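Local coordinates for ABC-type branched-chain amino acid transport systems periplasmic component-like protein (Thermomonospora curvata, PDB 4N03) that probably serves as the substrate-binding component of an ABC transporter, holding a fatty acid between its two lobes for uptake, at residues Val90-Leu101 and Gln117-Phe125. Numbering follows the deposited sequence. Where two conformers were deposited one is given.
Sequences VSIYTELNNNVL and QRIESDKMF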
loop_
_atom_site.group_PDB
_atom_site.type_symbol
_atom_site.label_atom_id
_atom_site.label_comp_id
_atom_site.label_asym_id
_atom_site.label_seq_id
_atom_site.Cartn_x
_atom_site.Cartn_y
_atom_site.Cartn_z
ATOM N N VAL A 90 15.157 9.178 -5.361
ATOM C CA VAL A 90 16.317 8.812 -6.168
ATOM C C VAL A 90 17.657 9.050 -5.475
ATOM O O VAL A 90 18.563 8.205 -5.497
ATOM C CB VAL A 90 16.318 9.515 -7.497
ATOM C CG1 VAL A 90 17.596 9.272 -8.282
ATOM C CG2 VAL A 90 15.137 9.073 -8.363
ATOM N N SER A 91 17.811 10.230 -4.944
ATOM C CA SER A 91 18.975 10.574 -4.161
ATOM C C SER A 91 19.173 9.580 -3.005
ATOM O O SER A 91 20.272 9.093 -2.770
ATOM C CB SER A 91 18.807 12.002 -3.622
ATOM O OG SER A 91 19.959 12.405 -2.912
ATOM N N ILE A 92 18.078 9.263 -2.290
ATOM C CA ILE A 92 18.131 8.287 -1.200
ATOM C C ILE A 92 18.529 6.921 -1.719
ATOM O O ILE A 92 19.380 6.276 -1.172
ATOM C CB ILE A 92 16.801 8.197 -0.453
ATOM C CG1 ILE A 92 16.672 9.444 0.439
ATOM C CG2 ILE A 92 16.692 6.911 0.365
ATOM C CD1 ILE A 92 15.277 9.748 0.935
ATOM N N TYR A 93 17.934 6.503 -2.852
ATOM C CA TYR A 93 18.276 5.214 -3.408
ATOM C C TYR A 93 19.783 5.146 -3.645
ATOM O O TYR A 93 20.431 4.163 -3.318
ATOM C CB TYR A 93 17.481 4.942 -4.693
ATOM C CG TYR A 93 17.777 3.577 -5.264
ATOM C CD1 TYR A 93 18.833 3.401 -6.149
ATOM C CD2 TYR A 93 17.109 2.460 -4.830
ATOM C CE1 TYR A 93 19.163 2.134 -6.614
ATOM C CE2 TYR A 93 17.426 1.196 -5.307
ATOM C CZ TYR A 93 18.457 1.043 -6.204
ATOM O OH TYR A 93 18.777 -0.213 -6.632
ATOM N N THR A 94 20.353 6.182 -4.218
ATOM C CA THR A 94 21.776 6.118 -4.566
ATOM C C THR A 94 22.645 6.138 -3.305
ATOM O O THR A 94 23.768 5.633 -3.341
ATOM C CB THR A 94 22.169 7.230 -5.495
ATOM O OG1 THR A 94 21.992 8.442 -4.831
ATOM C CG2 THR A 94 21.349 7.283 -6.717
ATOM N N GLU A 95 22.134 6.672 -2.199
ATOM C CA GLU A 95 22.842 6.640 -0.908
ATOM C C GLU A 95 22.766 5.291 -0.208
ATOM O O GLU A 95 23.574 4.985 0.697
ATOM C CB GLU A 95 22.216 7.634 0.048
ATOM C CG GLU A 95 22.339 9.095 -0.274
ATOM C CD GLU A 95 21.682 9.921 0.824
ATOM O OE1 GLU A 95 20.463 10.255 0.728
ATOM O OE2 GLU A 95 22.362 10.172 1.845
ATOM N N LEU A 96 21.771 4.491 -0.561
ATOM C CA LEU A 96 21.582 3.223 0.102
ATOM C C LEU A 96 22.069 2.069 -0.733
ATOM O O LEU A 96 22.362 1.030 -0.160
ATOM C CB LEU A 96 20.093 2.964 0.347
ATOM C CG LEU A 96 19.385 3.859 1.334
ATOM C CD1 LEU A 96 17.905 3.508 1.287
ATOM C CD2 LEU A 96 19.959 3.650 2.709
ATOM N N ASN A 97 22.096 2.177 -2.075
ATOM C CA ASN A 97 22.044 0.963 -2.892
ATOM C C ASN A 97 23.267 0.084 -2.795
ATOM O O ASN A 97 23.194 -1.099 -3.037
ATOM C CB ASN A 97 21.679 1.241 -4.358
ATOM C CG ASN A 97 22.743 2.023 -5.111
ATOM O OD1 ASN A 97 23.407 2.886 -4.553
ATOM N ND2 ASN A 97 22.875 1.752 -6.414
ATOM N N ASN A 98 24.406 0.663 -2.457
ATOM C CA ASN A 98 25.587 -0.159 -2.401
ATOM C C ASN A 98 25.802 -0.768 -1.024
ATOM O O ASN A 98 26.719 -1.563 -0.837
ATOM C CB ASN A 98 26.799 0.571 -2.982
ATOM C CG ASN A 98 26.674 0.784 -4.522
ATOM O OD1 ASN A 98 26.225 -0.107 -5.283
ATOM N ND2 ASN A 98 27.055 1.965 -4.973
ATOM N N ASN A 99 24.941 -0.436 -0.040
ATOM C CA ASN A 99 25.169 -0.762 1.394
ATOM C C ASN A 99 24.022 -1.415 2.125
ATOM O O ASN A 99 24.117 -1.636 3.328
ATOM C CB ASN A 99 25.679 0.440 2.224
ATOM C CG ASN A 99 24.763 1.647 2.191
ATOM O OD1 ASN A 99 23.813 1.762 2.969
ATOM N ND2 ASN A 99 25.084 2.591 1.310
ATOM N N VAL A 100 22.938 -1.733 1.410
ATOM C CA VAL A 100 21.843 -2.514 1.940
ATOM C C VAL A 100 21.623 -3.700 1.016
ATOM O O VAL A 100 21.852 -3.613 -0.193
ATOM C CB VAL A 100 20.526 -1.711 2.133
ATOM C CG1 VAL A 100 20.740 -0.508 3.046
ATOM C CG2 VAL A 100 19.913 -1.271 0.838
ATOM N N LEU A 101 21.122 -4.785 1.542
ATOM C CA LEU A 101 20.878 -5.951 0.733
ATOM C C LEU A 101 19.599 -5.836 -0.085
ATOM O O LEU A 101 19.585 -6.292 -1.261
ATOM C CB LEU A 101 20.797 -7.198 1.643
ATOM C CG LEU A 101 20.531 -8.514 0.882
ATOM C CD1 LEU A 101 21.640 -8.914 -0.044
ATOM C CD2 LEU A 101 20.319 -9.624 1.906
ATOM N N GLN A 117 14.589 1.400 -13.063
ATOM C CA GLN A 117 15.704 0.920 -13.854
ATOM C C GLN A 117 16.918 0.557 -12.997
ATOM O O GLN A 117 17.600 -0.433 -13.249
ATOM C CB GLN A 117 16.124 1.967 -14.901
ATOM C CG GLN A 117 15.271 2.068 -16.102
ATOM C CD GLN A 117 15.839 3.019 -17.142
ATOM O OE1 GLN A 117 15.730 4.202 -16.995
ATOM N NE2 GLN A 117 16.456 2.480 -18.183
ATOM N N ARG A 118 17.198 1.380 -12.000
ATOM C CA ARG A 118 18.307 1.072 -11.110
ATOM C C ARG A 118 18.056 -0.201 -10.263
ATOM O O ARG A 118 18.952 -1.009 -10.067
ATOM C CB ARG A 118 18.542 2.234 -10.162
ATOM C CG ARG A 118 19.157 3.450 -10.827
ATOM C CD ARG A 118 19.326 4.518 -9.759
ATOM N NE ARG A 118 19.789 5.782 -10.299
ATOM C CZ ARG A 118 19.007 6.717 -10.818
ATOM N NH1 ARG A 118 17.676 6.522 -10.899
ATOM N NH2 ARG A 118 19.556 7.864 -11.256
ATOM N N ILE A 119 16.822 -0.364 -9.819
ATOM C CA ILE A 119 16.440 -1.558 -9.064
ATOM C C ILE A 119 16.723 -2.787 -9.881
ATOM O O ILE A 119 17.293 -3.784 -9.413
ATOM C CB ILE A 119 14.965 -1.469 -8.633
ATOM C CG1 ILE A 119 14.823 -0.556 -7.422
ATOM C CG2 ILE A 119 14.387 -2.840 -8.319
ATOM C CD1 ILE A 119 13.383 -0.183 -7.133
ATOM N N GLU A 120 16.362 -2.704 -11.176
ATOM C CA GLU A 120 16.557 -3.859 -12.050
ATOM C C GLU A 120 18.064 -4.150 -12.247
ATOM O O GLU A 120 18.512 -5.302 -12.154
ATOM C CB GLU A 120 15.885 -3.634 -13.392
ATOM C CG GLU A 120 15.883 -4.872 -14.274
ATOM C CD GLU A 120 14.794 -5.894 -13.829
ATOM O OE1 GLU A 120 13.716 -5.462 -13.318
ATOM O OE2 GLU A 120 14.995 -7.100 -13.998
ATOM N N SER A 121 18.832 -3.087 -12.477
ATOM C CA SER A 121 20.254 -3.232 -12.704
ATOM C C SER A 121 20.960 -3.764 -11.479
ATOM O O SER A 121 21.868 -4.581 -11.547
ATOM C CB SER A 121 20.845 -1.887 -13.112
ATOM O OG SER A 121 22.231 -2.009 -13.377
ATOM N N ASP A 122 20.521 -3.295 -10.321
ATOM C CA ASP A 122 21.116 -3.635 -9.018
ATOM C C ASP A 122 20.611 -4.972 -8.478
ATOM O O ASP A 122 21.156 -5.499 -7.517
ATOM C CB ASP A 122 20.834 -2.525 -8.008
ATOM C CG ASP A 122 21.606 -1.267 -8.273
ATOM O OD1 ASP A 122 22.654 -1.313 -8.975
ATOM O OD2 ASP A 122 21.196 -0.236 -7.745
ATOM N N LYS A 123 19.569 -5.538 -9.069
ATOM C CA LYS A 123 18.897 -6.739 -8.574
ATOM C C LYS A 123 18.388 -6.541 -7.140
ATOM O O LYS A 123 18.445 -7.444 -6.301
ATOM C CB LYS A 123 19.808 -7.968 -8.679
ATOM C CG LYS A 123 20.260 -8.254 -10.111
ATOM C CD LYS A 123 21.138 -9.488 -10.187
ATOM C CE LYS A 123 21.212 -10.089 -11.580
ATOM N NZ LYS A 123 21.477 -9.150 -12.704
HETATM N N MSE A 124 17.822 -5.377 -6.876
HETATM C CA MSE A 124 17.434 -4.977 -5.511
HETATM C C MSE A 124 16.032 -5.427 -5.220
HETATM O O MSE A 124 15.080 -4.859 -5.740
HETATM C CB MSE A 124 17.507 -3.445 -5.432
HETATM C CG MSE A 124 17.203 -2.897 -4.011
HETATM SE SE MSE A 124 18.611 -3.286 -2.744
HETATM C CE MSE A 124 19.654 -1.648 -3.160
ATOM N N PHE A 125 15.878 -6.414 -4.328
ATOM C CA PHE A 125 14.552 -6.811 -3.912
ATOM C C PHE A 125 13.891 -5.682 -3.196
ATOM O O PHE A 125 14.425 -5.203 -2.182
ATOM C CB PHE A 125 14.637 -8.075 -3.018
ATOM C CG PHE A 125 13.327 -8.599 -2.513
ATOM C CD1 PHE A 125 12.157 -8.503 -3.256
ATOM C CD2 PHE A 125 13.255 -9.209 -1.252
ATOM C CE1 PHE A 125 10.963 -8.990 -2.770
ATOM C CE2 PHE A 125 12.052 -9.725 -0.816
ATOM C CZ PHE A 125 10.905 -9.596 -1.536
HETATM O O HOH W 1 24.973 -0.172 -7.866
HETATM O O HOH W 2 17.675 -7.604 -2.603
#
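V90 lays CG1 over one face of the R118 guanidinium, 3.8 Å from NH1, the two side chains crossing at about a right angle. One turn on, Y93 shows how a single tyrosine can span two helices whose axes come within 11.7 Å of each other at an angle of 15°. With CG anti to the backbone N (chi1 -178°), its ring reaches across to helix 117-122, where CE1 lies 3.6 Å from R118 CB and CE2 rests 3.8 Å from I119 CG1. Its hydroxyl donates to the anti lone pair of D122 OD2 at 2.7 Å, ring and carboxylate nearly coplanar. N97 ND2 grips the same oxygen from the syn side, 2.9 Å away and almost straight (176°) but tilted out of the carboxylate plane. A phenylalanine at Y93 would probably cost D122 OD2 the hydroxyl donor, leaving the carboxylate held by the N97 amide but freer to turn. A water lies within hydrogen-bonding distance of both N98 OD1 and D122 OD1. The bent selenomethionine M124 sets CE 3.5 Å from N97 CA and 4.0 Å from V100 CG2, while another water links L101 O to F125 N. K123 ends its helix in a Schellman motif, and R336 ties the carbonyls of N97, V100 and L101 to that of D122. The helices pack side by side on one face of the parallel sheet, in successive crossovers 74-81 to 103-107 to 126-129.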